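Local coordinates for protein archaemetzincin (Archaeoglobus fulgidus, PDB 3ZVS) that probably acts as a zinc-dependent metalloprotease of the peptidase M54 family, with one catalytic and one apparently structural zinc ion and no known natural substrate, at residues Y4-V10 and T65-K71. Numbering follows the deposited sequence.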
loop_
_atom_site.group_PDB
_atom_site.type_symbol
_atom_site.label_atom_id
_atom_site.label_comp_id
_atom_site.label_asym_id
_atom_site.label_seq_id
_atom_site.Cartn_x
_atom_site.Cartn_y
_atom_site.Cartn_z
ATOM N N TYR A 4 8.521 -7.561 -2.854
ATOM C CA TYR A 4 9.658 -6.719 -2.494
ATOM C C TYR A 4 9.096 -5.460 -1.884
ATOM O O TYR A 4 8.369 -4.722 -2.544
ATOM C CB TYR A 4 10.474 -6.374 -3.742
ATOM C CG TYR A 4 11.060 -7.607 -4.387
ATOM C CD1 TYR A 4 10.323 -8.353 -5.284
ATOM C CD2 TYR A 4 12.342 -8.036 -4.074
ATOM C CE1 TYR A 4 10.844 -9.479 -5.865
ATOM C CE2 TYR A 4 12.874 -9.176 -4.650
ATOM C CZ TYR A 4 12.122 -9.881 -5.550
ATOM O OH TYR A 4 12.650 -11.023 -6.126
ATOM N N ILE A 5 9.409 -5.207 -0.624
ATOM C CA ILE A 5 9.026 -3.971 0.034
ATOM C C ILE A 5 10.144 -2.961 -0.128
ATOM O O ILE A 5 11.277 -3.207 0.251
ATOM C CB ILE A 5 8.748 -4.188 1.534
ATOM C CG1 ILE A 5 7.659 -5.236 1.750
ATOM C CG2 ILE A 5 8.365 -2.904 2.231
ATOM C CD1 ILE A 5 7.627 -5.792 3.158
ATOM N N GLN A 6 9.805 -1.821 -0.706
ATOM C CA GLN A 6 10.741 -0.730 -0.901
ATOM C C GLN A 6 10.398 0.408 0.077
ATOM O O GLN A 6 9.461 1.190 -0.153
ATOM C CB GLN A 6 10.676 -0.185 -2.345
ATOM C CG GLN A 6 11.541 1.057 -2.561
ATOM C CD GLN A 6 12.998 0.767 -2.301
ATOM O OE1 GLN A 6 13.628 -0.012 -3.027
ATOM N NE2 GLN A 6 13.537 1.346 -1.265
ATOM N N PRO A 7 11.154 0.537 1.170
ATOM C CA PRO A 7 10.909 1.645 2.091
ATOM C C PRO A 7 11.293 2.968 1.429
ATOM O O PRO A 7 12.403 3.087 0.873
ATOM C CB PRO A 7 11.817 1.313 3.313
ATOM C CG PRO A 7 12.240 -0.111 3.106
ATOM C CD PRO A 7 12.294 -0.286 1.614
ATOM N N LEU A 8 10.409 3.938 1.484
ATOM C CA LEU A 8 10.621 5.243 0.889
ATOM C C LEU A 8 10.241 6.305 1.900
ATOM O O LEU A 8 9.059 6.667 2.002
ATOM C CB LEU A 8 9.770 5.414 -0.359
ATOM C CG LEU A 8 10.044 4.472 -1.510
ATOM C CD1 LEU A 8 8.956 4.596 -2.564
ATOM C CD2 LEU A 8 11.379 4.710 -2.140
ATOM N N SER A 9 11.199 6.761 2.702
ATOM C CA SER A 9 10.893 7.669 3.813
ATOM C C SER A 9 9.784 7.143 4.727
ATOM O O SER A 9 8.704 7.722 4.822
ATOM C CB SER A 9 10.536 9.043 3.312
ATOM O OG SER A 9 11.597 9.574 2.508
ATOM N N VAL A 10 10.100 6.068 5.421
ATOM C CA VAL A 10 9.133 5.368 6.258
ATOM C C VAL A 10 9.831 4.801 7.478
ATOM O O VAL A 10 10.976 4.369 7.405
ATOM C CB VAL A 10 8.406 4.264 5.452
ATOM C CG1 VAL A 10 9.335 3.129 5.053
ATOM C CG2 VAL A 10 7.171 3.751 6.231
ATOM N N THR A 65 6.403 -5.381 -6.374
ATOM C CA THR A 65 7.170 -4.400 -5.622
ATOM C C THR A 65 6.230 -3.354 -5.057
ATOM O O THR A 65 5.499 -2.703 -5.796
ATOM C CB THR A 65 8.262 -3.743 -6.496
ATOM O OG1 THR A 65 9.192 -4.748 -6.897
ATOM C CG2 THR A 65 8.985 -2.642 -5.718
ATOM N N LEU A 66 6.243 -3.242 -3.732
ATOM C CA LEU A 66 5.411 -2.292 -2.997
ATOM C C LEU A 66 6.285 -1.255 -2.318
ATOM O O LEU A 66 7.026 -1.562 -1.391
ATOM C CB LEU A 66 4.578 -2.990 -1.925
ATOM C CG LEU A 66 3.716 -2.056 -1.059
ATOM C CD1 LEU A 66 2.559 -1.437 -1.828
ATOM C CD2 LEU A 66 3.187 -2.795 0.178
ATOM N N GLY A 67 6.194 -0.015 -2.793
ATOM C CA GLY A 67 6.824 1.106 -2.119
ATOM C C GLY A 67 5.963 1.522 -0.951
ATOM O O GLY A 67 4.729 1.485 -1.050
ATOM N N VAL A 68 6.581 1.875 0.167
ATOM C CA VAL A 68 5.839 2.262 1.366
ATOM C C VAL A 68 6.463 3.523 1.929
ATOM O O VAL A 68 7.671 3.564 2.152
ATOM C CB VAL A 68 5.861 1.166 2.455
ATOM C CG1 VAL A 68 4.955 1.557 3.591
ATOM C CG2 VAL A 68 5.441 -0.223 1.902
ATOM N N THR A 69 5.653 4.569 2.092
ATOM C CA THR A 69 6.112 5.856 2.531
ATOM C C THR A 69 5.285 6.394 3.674
ATOM O O THR A 69 4.065 6.136 3.774
ATOM C CB THR A 69 6.131 6.873 1.351
ATOM O OG1 THR A 69 6.737 8.087 1.792
ATOM C CG2 THR A 69 4.717 7.215 0.813
ATOM N N GLY A 70 5.929 7.188 4.519
ATOM C CA GLY A 70 5.270 7.971 5.529
ATOM C C GLY A 70 4.806 9.344 5.095
ATOM O O GLY A 70 4.170 10.072 5.858
ATOM N N LYS A 71 5.167 9.735 3.864
ATOM C CA LYS A 71 4.770 11.006 3.278
ATOM C C LYS A 71 3.355 10.895 2.719
ATOM O O LYS A 71 2.968 9.867 2.164
ATOM C CB LYS A 71 5.721 11.396 2.125
ATOM C CG LYS A 71 7.173 11.594 2.517
ATOM C CD LYS A 71 7.408 12.843 3.357
ATOM C CE LYS A 71 8.911 13.021 3.527
ATOM N NZ LYS A 71 9.171 14.316 4.193
#
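The hydroxyl of Thr69 is held by two backbone groups, one across the contact and one two residues on in its own segment: OG1 donates to Leu8 O at 2.7 Å, nearly in line with that C=O, and accepts from Lys71 N at 3.1 Å, which closes an ST turn at the end of strand 65-69. With OG1 anti to the backbone N (chi1 -173°), the hydroxyl reaches across to the 4-10 segment. A valine in place of Thr69 would probably leave Leu8 O without this donor and Lys71 N without its acceptor in the turn. Alongside, Gly70 N bonds to Ser9 O at 2.8 Å, tying together the loops that follow the two strands. Further back, strands 2-7 and 65-69 run parallel as neighbours in the mixed five-stranded sheet of this metzincin. Leu66 binds both ways, its N to Tyr4 O and its O to Gln6 N (2.9 Å, 172° at the hydrogen). Val68 repeats the pattern, taking Gln6 O through its N and Leu8 N through its O. On the face that carries Ile5 and Val68, the two branches of Val68 divide the work: CG2 meets Ile5 CG2 at 4.0 Å, CG1 meets Val10 CG2 at 4.1 Å, and helix 12-26 covers them through Leu18 and Val15. Leu66, on the same face, packs against helix 104-122, touching Glu118, the inferred proton acceptor. Gly67 carries no side chain, and Leu8 CD1 rests 4.1 Å from Gly67 CA, where a CB would be tight.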